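Local coordinates for protein condensin complex subunit 3 (Schizosaccharomyces pombe, PDB 5OQR) that serves as a regulatory subunit of condensin, the complex required to convert interphase chromatin into condensed, mitotic-like chromosomes, at residues L306-N318 / E358-S372. Sequence-based numbering, arbitrary orientation.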
ATOM      1  N   LEU A 306       6.036   1.576  35.854  1.00 43.08           N
ATOM      2  CA  LEU A 306       5.927   1.403  34.414  1.00 40.40           C
ATOM      3  C   LEU A 306       4.563   0.849  34.022  1.00 36.41           C
ATOM      4  O   LEU A 306       3.958   0.044  34.734  1.00 39.46           O
ATOM      5  CB  LEU A 306       7.026   0.471  33.902  1.00 34.11           C
ATOM      6  CG  LEU A 306       8.419   1.083  33.752  1.00 37.69           C
ATOM      7  CD1 LEU A 306       9.446   0.001  33.482  1.00 37.25           C
ATOM      8  CD2 LEU A 306       8.444   2.120  32.641  1.00 37.70           C
ATOM      9  N   THR A 307       4.084   1.296  32.870  1.00 36.50           N
ATOM     10  CA  THR A 307       2.869   0.798  32.245  1.00 36.52           C
ATOM     11  C   THR A 307       3.208   0.321  30.836  1.00 33.78           C
ATOM     12  O   THR A 307       4.338   0.462  30.365  1.00 31.35           O
ATOM     13  CB  THR A 307       1.780   1.874  32.203  1.00 37.28           C
ATOM     14  OG1 THR A 307       2.108   2.859  31.216  1.00 39.27           O
ATOM     15  CG2 THR A 307       1.633   2.549  33.556  1.00 39.28           C
ATOM     16  N   ALA A 308       2.216  -0.254  30.159  1.00 34.80           N
ATOM     17  CA  ALA A 308       2.415  -0.655  28.772  1.00 36.48           C
ATOM     18  C   ALA A 308       2.753   0.550  27.905  1.00 33.37           C
ATOM     19  O   ALA A 308       3.698   0.515  27.110  1.00 32.76           O
ATOM     20  CB  ALA A 308       1.170  -1.367  28.248  1.00 38.50           C
ATOM     21  N   GLU A 309       1.993   1.635  28.056  1.00 36.59           N
ATOM     22  CA  GLU A 309       2.251   2.838  27.273  1.00 36.21           C
ATOM     23  C   GLU A 309       3.515   3.537  27.748  1.00 35.45           C
ATOM     24  O   GLU A 309       4.318   4.008  26.934  1.00 30.99           O
ATOM     25  CB  GLU A 309       1.057   3.788  27.357  1.00 39.40           C
ATOM     26  CG  GLU A 309      -0.255   3.201  26.865  1.00 45.19           C
ATOM     27  CD  GLU A 309      -0.939   2.321  27.898  1.00 43.95           C
ATOM     28  OE1 GLU A 309      -0.378   2.152  29.001  1.00 42.66           O
ATOM     29  OE2 GLU A 309      -2.036   1.798  27.608  1.00 43.19           O
ATOM     30  N   SER A 310       3.706   3.616  29.065  1.00 32.87           N
ATOM     31  CA  SER A 310       4.886   4.274  29.610  1.00 30.58           C
ATOM     32  C   SER A 310       6.162   3.564  29.177  1.00 32.64           C
ATOM     33  O   SER A 310       7.158   4.215  28.842  1.00 31.69           O
ATOM     34  CB  SER A 310       4.777   4.327  31.134  1.00 40.24           C
ATOM     35  OG  SER A 310       6.049   4.344  31.748  1.00 40.92           O
ATOM     36  N   SER A 311       6.150   2.230  29.163  1.00 34.15           N
ATOM     37  CA  SER A 311       7.351   1.489  28.793  1.00 34.45           C
ATOM     38  C   SER A 311       7.620   1.585  27.297  1.00 27.84           C
ATOM     39  O   SER A 311       8.777   1.675  26.873  1.00 26.97           O
ATOM     40  CB  SER A 311       7.218   0.029  29.222  1.00 29.23           C
ATOM     41  OG  SER A 311       6.189  -0.625  28.503  1.00 33.36           O
ATOM     42  N   LEU A 312       6.564   1.563  26.482  1.00 30.73           N
ATOM     43  CA  LEU A 312       6.742   1.697  25.041  1.00 31.12           C
ATOM     44  C   LEU A 312       7.318   3.060  24.687  1.00 31.38           C
ATOM     45  O   LEU A 312       8.126   3.179  23.759  1.00 31.97           O
ATOM     46  CB  LEU A 312       5.410   1.483  24.327  1.00 34.11           C
ATOM     47  CG  LEU A 312       5.462   1.530  22.799  1.00 21.04           C
ATOM     48  CD1 LEU A 312       6.131   0.291  22.250  1.00 30.56           C
ATOM     49  CD2 LEU A 312       4.072   1.676  22.238  1.00 26.08           C
ATOM     50  N   LEU A 313       6.912   4.101  25.412  1.00 34.74           N
ATOM     51  CA  LEU A 313       7.428   5.439  25.140  1.00 35.09           C
ATOM     52  C   LEU A 313       8.929   5.513  25.376  1.00 35.30           C
ATOM     53  O   LEU A 313       9.658   6.133  24.594  1.00 35.46           O
ATOM     54  CB  LEU A 313       6.701   6.465  26.009  1.00 35.28           C
ATOM     55  CG  LEU A 313       7.190   7.907  25.874  1.00 35.97           C
ATOM     56  CD1 LEU A 313       7.022   8.409  24.446  1.00 29.92           C
ATOM     57  CD2 LEU A 313       6.454   8.800  26.853  1.00 34.61           C
ATOM     58  N   ALA A 314       9.413   4.899  26.456  1.00 34.21           N
ATOM     59  CA  ALA A 314      10.843   4.928  26.738  1.00 31.27           C
ATOM     60  C   ALA A 314      11.625   4.151  25.687  1.00 34.47           C
ATOM     61  O   ALA A 314      12.685   4.599  25.237  1.00 35.41           O
ATOM     62  CB  ALA A 314      11.110   4.369  28.136  1.00 33.90           C
ATOM     63  N   ARG A 315      11.117   2.987  25.281  1.00 31.57           N
ATOM     64  CA  ARG A 315      11.810   2.186  24.277  1.00 30.06           C
ATOM     65  C   ARG A 315      11.875   2.915  22.941  1.00 32.58           C
ATOM     66  O   ARG A 315      12.872   2.811  22.217  1.00 31.22           O
ATOM     67  CB  ARG A 315      11.116   0.831  24.129  1.00 26.12           C
ATOM     68  CG  ARG A 315      11.503   0.045  22.881  1.00 25.99           C
ATOM     69  CD  ARG A 315      10.544   0.321  21.728  1.00 35.48           C
ATOM     70  NE  ARG A 315      10.827  -0.510  20.560  1.00 35.62           N
ATOM     71  CZ  ARG A 315      10.109  -1.558  20.171  1.00 34.26           C
ATOM     72  NH1 ARG A 315      10.471  -2.236  19.093  1.00 36.38           N
ATOM     73  NH2 ARG A 315       9.029  -1.937  20.841  1.00 32.19           N
ATOM     74  N   THR A 316      10.818   3.651  22.591  1.00 33.06           N
ATOM     75  CA  THR A 316      10.819   4.395  21.336  1.00 35.53           C
ATOM     76  C   THR A 316      11.703   5.632  21.433  1.00 33.88           C
ATOM     77  O   THR A 316      12.454   5.938  20.500  1.00 32.71           O
ATOM     78  CB  THR A 316       9.392   4.789  20.956  1.00 32.68           C
ATOM     79  OG1 THR A 316       8.549   3.631  20.975  1.00 32.26           O
ATOM     80  CG2 THR A 316       9.363   5.399  19.560  1.00 31.00           C
ATOM     81  N   PHE A 317      11.615   6.360  22.546  1.00 31.49           N
ATOM     82  CA  PHE A 317      12.499   7.497  22.775  1.00 28.92           C
ATOM     83  C   PHE A 317      13.957   7.075  22.655  1.00 31.87           C
ATOM     84  O   PHE A 317      14.760   7.742  21.994  1.00 39.27           O
ATOM     85  CB  PHE A 317      12.210   8.096  24.154  1.00 32.67           C
ATOM     86  CG  PHE A 317      13.229   9.096  24.616  1.00 32.57           C
ATOM     87  CD1 PHE A 317      13.067  10.441  24.352  1.00 34.70           C
ATOM     88  CD2 PHE A 317      14.341   8.691  25.334  1.00 34.64           C
ATOM     89  CE1 PHE A 317      13.998  11.362  24.781  1.00 37.85           C
ATOM     90  CE2 PHE A 317      15.276   9.607  25.764  1.00 37.68           C
ATOM     91  CZ  PHE A 317      15.102  10.943  25.489  1.00 41.35           C
ATOM     92  N   ASN A 318      14.313   5.960  23.292  1.00 33.77           N
ATOM     93  CA  ASN A 318      15.667   5.432  23.175  1.00 33.70           C
ATOM     94  C   ASN A 318      15.976   5.041  21.735  1.00 31.77           C
ATOM     95  O   ASN A 318      17.100   5.231  21.258  1.00 30.40           O
ATOM     96  CB  ASN A 318      15.829   4.236  24.116  1.00 31.52           C
ATOM     97  CG  ASN A 318      17.222   3.649  24.087  1.00 30.28           C
ATOM     98  OD1 ASN A 318      18.177   4.270  24.542  1.00 38.98           O
ATOM     99  ND2 ASN A 318      17.342   2.436  23.567  1.00 31.62           N
ATOM    100  N   GLU A 358       0.214  -7.187  30.809  1.00 36.29           N
ATOM    101  CA  GLU A 358       0.906  -5.906  30.729  1.00 41.05           C
ATOM    102  C   GLU A 358       2.387  -6.057  31.050  1.00 39.13           C
ATOM    103  O   GLU A 358       3.232  -5.422  30.408  1.00 37.77           O
ATOM    104  CB  GLU A 358       0.261  -4.897  31.677  1.00 46.04           C
ATOM    105  CG  GLU A 358       0.451  -3.454  31.238  1.00 51.84           C
ATOM    106  CD  GLU A 358       0.295  -2.462  32.372  1.00 60.70           C
ATOM    107  OE1 GLU A 358       0.413  -2.867  33.548  1.00 73.48           O
ATOM    108  OE2 GLU A 358       0.055  -1.271  32.084  1.00 58.38           O
ATOM    109  N   SER A 359       2.722  -6.891  32.036  1.00 33.73           N
ATOM    110  CA  SER A 359       4.120  -7.047  32.425  1.00 34.35           C
ATOM    111  C   SER A 359       4.932  -7.707  31.321  1.00 30.21           C
ATOM    112  O   SER A 359       6.104  -7.367  31.120  1.00 28.93           O
ATOM    113  CB  SER A 359       4.219  -7.856  33.719  1.00 39.99           C
ATOM    114  OG  SER A 359       3.874  -7.063  34.839  1.00 43.68           O
ATOM    115  N   CYS A 360       4.338  -8.657  30.600  1.00 35.09           N
ATOM    116  CA  CYS A 360       5.015  -9.232  29.443  1.00 35.41           C
ATOM    117  C   CYS A 360       5.374  -8.151  28.432  1.00 31.12           C
ATOM    118  O   CYS A 360       6.484  -8.141  27.889  1.00 30.64           O
ATOM    119  CB  CYS A 360       4.135 -10.297  28.792  1.00 34.16           C
ATOM    120  SG  CYS A 360       3.957 -11.801  29.756  1.00 40.54           S
ATOM    121  N   PHE A 361       4.448  -7.226  28.178  1.00 30.02           N
ATOM    122  CA  PHE A 361       4.722  -6.132  27.256  1.00 33.57           C
ATOM    123  C   PHE A 361       5.794  -5.202  27.807  1.00 31.69           C
ATOM    124  O   PHE A 361       6.677  -4.758  27.065  1.00 30.67           O
ATOM    125  CB  PHE A 361       3.432  -5.364  26.973  1.00 41.15           C
ATOM    126  CG  PHE A 361       3.565  -4.324  25.903  1.00 38.59           C
ATOM    127  CD1 PHE A 361       3.655  -4.690  24.570  1.00 42.22           C
ATOM    128  CD2 PHE A 361       3.591  -2.979  26.223  1.00 37.43           C
ATOM    129  CE1 PHE A 361       3.777  -3.737  23.583  1.00 38.01           C
ATOM    130  CE2 PHE A 361       3.710  -2.021  25.238  1.00 35.88           C
ATOM    131  CZ  PHE A 361       3.804  -2.400  23.917  1.00 33.75           C
ATOM    132  N   ILE A 362       5.736  -4.900  29.107  1.00 27.02           N
ATOM    133  CA  ILE A 362       6.731  -4.022  29.718  1.00 24.31           C
ATOM    134  C   ILE A 362       8.115  -4.652  29.641  1.00 27.19           C
ATOM    135  O   ILE A 362       9.091  -4.006  29.244  1.00 25.45           O
ATOM    136  CB  ILE A 362       6.336  -3.704  31.172  1.00 25.91           C
ATOM    137  CG1 ILE A 362       5.029  -2.912  31.201  1.00 28.51           C
ATOM    138  CG2 ILE A 362       7.438  -2.920  31.879  1.00 26.63           C
ATOM    139  CD1 ILE A 362       4.385  -2.836  32.566  1.00 35.26           C
ATOM    140  N   ILE A 363       8.224  -5.922  30.035  1.00 29.53           N
ATOM    141  CA  ILE A 363       9.508  -6.616  29.966  1.00 27.49           C
ATOM    142  C   ILE A 363      10.022  -6.629  28.534  1.00 30.91           C
ATOM    143  O   ILE A 363      11.218  -6.445  28.285  1.00 33.75           O
ATOM    144  CB  ILE A 363       9.370  -8.040  30.540  1.00 25.76           C
ATOM    145  CG1 ILE A 363       9.095  -7.973  32.044  1.00 30.11           C
ATOM    146  CG2 ILE A 363      10.629  -8.866  30.268  1.00 27.49           C
ATOM    147  CD1 ILE A 363       8.628  -9.279  32.646  1.00 34.64           C
ATOM    148  N   GLU A 364       9.125  -6.849  27.572  1.00 31.39           N
ATOM    149  CA  GLU A 364       9.503  -6.806  26.164  1.00 27.45           C
ATOM    150  C   GLU A 364      10.190  -5.489  25.820  1.00 24.89           C
ATOM    151  O   GLU A 364      11.251  -5.473  25.188  1.00 23.49           O
ATOM    152  CB  GLU A 364       8.260  -7.012  25.303  1.00 31.03           C
ATOM    153  CG  GLU A 364       8.530  -7.145  23.823  1.00 42.89           C
ATOM    154  CD  GLU A 364       7.271  -7.465  23.042  1.00 55.93           C
ATOM    155  OE1 GLU A 364       7.118  -6.956  21.911  1.00 55.48           O
ATOM    156  OE2 GLU A 364       6.426  -8.218  23.569  1.00 62.05           O
ATOM    157  N   GLN A 365       9.603  -4.371  26.243  1.00 26.42           N
ATOM    158  CA  GLN A 365      10.193  -3.070  25.947  1.00 30.51           C
ATOM    159  C   GLN A 365      11.559  -2.916  26.601  1.00 31.46           C
ATOM    160  O   GLN A 365      12.482  -2.357  25.998  1.00 30.77           O
ATOM    161  CB  GLN A 365       9.249  -1.954  26.402  1.00 33.77           C
ATOM    162  CG  GLN A 365       7.873  -1.999  25.756  1.00 29.85           C
ATOM    163  CD  GLN A 365       7.938  -2.236  24.260  1.00 31.85           C
ATOM    164  OE1 GLN A 365       8.748  -1.633  23.561  1.00 30.51           O
ATOM    165  NE2 GLN A 365       7.095  -3.132  23.764  1.00 34.10           N
ATOM    166  N   LEU A 366      11.713  -3.405  27.833  1.00 35.73           N
ATOM    167  CA  LEU A 366      12.987  -3.264  28.527  1.00 26.70           C
ATOM    168  C   LEU A 366      14.075  -4.092  27.857  1.00 27.02           C
ATOM    169  O   LEU A 366      15.234  -3.670  27.790  1.00 26.71           O
ATOM    170  CB  LEU A 366      12.832  -3.665  29.994  1.00 28.82           C
ATOM    171  CG  LEU A 366      11.887  -2.810  30.841  1.00 29.67           C
ATOM    172  CD1 LEU A 366      11.846  -3.331  32.265  1.00 28.41           C
ATOM    173  CD2 LEU A 366      12.300  -1.347  30.824  1.00 37.04           C
ATOM    174  N   LEU A 367      13.725  -5.275  27.357  1.00 24.98           N
ATOM    175  CA  LEU A 367      14.697  -6.081  26.628  1.00 23.66           C
ATOM    176  C   LEU A 367      15.133  -5.386  25.343  1.00 28.52           C
ATOM    177  O   LEU A 367      16.304  -5.463  24.956  1.00 26.94           O
ATOM    178  CB  LEU A 367      14.108  -7.456  26.324  1.00 25.78           C
ATOM    179  CG  LEU A 367      13.903  -8.365  27.534  1.00 27.36           C
ATOM    180  CD1 LEU A 367      13.024  -9.551  27.178  1.00 29.56           C
ATOM    181  CD2 LEU A 367      15.242  -8.839  28.069  1.00 29.65           C
ATOM    182  N   TYR A 368      14.204  -4.706  24.666  1.00 27.67           N
ATOM    183  CA  TYR A 368      14.568  -3.959  23.467  1.00 27.46           C
ATOM    184  C   TYR A 368      15.555  -2.850  23.793  1.00 28.43           C
ATOM    185  O   TYR A 368      16.525  -2.636  23.057  1.00 35.43           O
ATOM    186  CB  TYR A 368      13.318  -3.377  22.802  1.00 30.08           C
ATOM    187  CG  TYR A 368      12.582  -4.346  21.907  1.00 26.27           C
ATOM    188  CD1 TYR A 368      13.246  -5.037  20.906  1.00 26.32           C
ATOM    189  CD2 TYR A 368      11.223  -4.571  22.063  1.00 31.58           C
ATOM    190  CE1 TYR A 368      12.580  -5.922  20.085  1.00 27.56           C
ATOM    191  CE2 TYR A 368      10.547  -5.455  21.252  1.00 32.25           C
ATOM    192  CZ  TYR A 368      11.231  -6.128  20.262  1.00 36.24           C
ATOM    193  OH  TYR A 368      10.564  -7.012  19.448  1.00 48.27           O
ATOM    194  N   ILE A 369      15.321  -2.126  24.886  1.00 27.53           N
ATOM    195  CA  ILE A 369      16.280  -1.118  25.322  1.00 30.76           C
ATOM    196  C   ILE A 369      17.628  -1.763  25.603  1.00 31.30           C
ATOM    197  O   ILE A 369      18.680  -1.205  25.276  1.00 35.36           O
ATOM    198  CB  ILE A 369      15.746  -0.366  26.554  1.00 26.31           C
ATOM    199  CG1 ILE A 369      14.443   0.358  26.207  1.00 31.10           C
ATOM    200  CG2 ILE A 369      16.777   0.633  27.061  1.00 31.19           C
ATOM    201  CD1 ILE A 369      13.676   0.854  27.406  1.00 30.90           C
ATOM    202  N   GLY A 370      17.618  -2.953  26.205  1.00 33.25           N
ATOM    203  CA  GLY A 370      18.867  -3.616  26.531  1.00 31.73           C
ATOM    204  C   GLY A 370      19.607  -4.101  25.302  1.00 29.33           C
ATOM    205  O   GLY A 370      20.836  -4.021  25.235  1.00 35.73           O
ATOM    206  N   LEU A 371      18.875  -4.617  24.315  1.00 33.13           N
ATOM    207  CA  LEU A 371      19.496  -5.027  23.062  1.00 33.98           C
ATOM    208  C   LEU A 371      20.140  -3.859  22.331  1.00 37.01           C
ATOM    209  O   LEU A 371      21.054  -4.073  21.528  1.00 48.15           O
ATOM    210  CB  LEU A 371      18.459  -5.699  22.162  1.00 24.10           C
ATOM    211  CG  LEU A 371      18.099  -7.137  22.539  1.00 27.54           C
ATOM    212  CD1 LEU A 371      16.774  -7.543  21.929  1.00 27.34           C
ATOM    213  CD2 LEU A 371      19.192  -8.086  22.096  1.00 28.36           C
ATOM    214  N   SER A 372      19.694  -2.630  22.591  1.00 37.72           N
ATOM    215  CA  SER A 372      20.242  -1.473  21.896  1.00 39.92           C
ATOM    216  C   SER A 372      21.560  -1.006  22.496  1.00 46.02           C
ATOM    217  O   SER A 372      22.383  -0.416  21.787  1.00 59.50           O
ATOM    218  CB  SER A 372      19.234  -0.326  21.923  1.00 37.69           C
ATOM    219  OG  SER A 372      19.087   0.185  23.234  1.00 41.06           O
TER
HETATM  220  O   HOH W   1       7.068  -4.289  21.062  1.00 40.03           O
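Helices 308-318 and 358-372 run nearly parallel, 8.7 Å apart at closest approach and 12° from alignment, with Ala308 beside Ile362 and Arg315 beside Ile369. Arg315 carries the middle of the contact. Its CG lies anti to the backbone N (chi1 165°) and the chain bends at chi2, which lays the guanidinium flat on the Tyr368 ring as an off-centre cation-pi stack, planes 23° apart. From there Arg315 NH2 donates to Gln365 OE1 at 2.8 Å, in the plane of the amide carbonyl and on a lone pair. A water at the guanidinium edge accepts from both Arg315 NH2 and Gln365 NE2 and donates to Glu364 OE1, tying the three side chains together. A leucine in place of Arg315 would probably leave Gln365 OE1 without this donor and the Tyr368 face without its cation. Toward the N-terminal end, Ala308 N donates to Glu358 OE2 (3.1 Å) from above the carboxylate plane, and Ala308 CB packs on Phe361 CD2 (3.5 Å). Ser311 OG rests against Gln365 CG, while Leu306 CD1 meets Ile362 CG2 and Leu366 CD2. At the far end Asn318 ND2 donates in its amide plane to Ser372 OG (2.9 Å). In this all-helical, HEAT-repeat protein, Trp303 of helix 300-304 touches Ala314 and Leu366, helix 336-348 packs on Ile362 and Leu366, and Leu404 of helix 399-412 reaches Glu364.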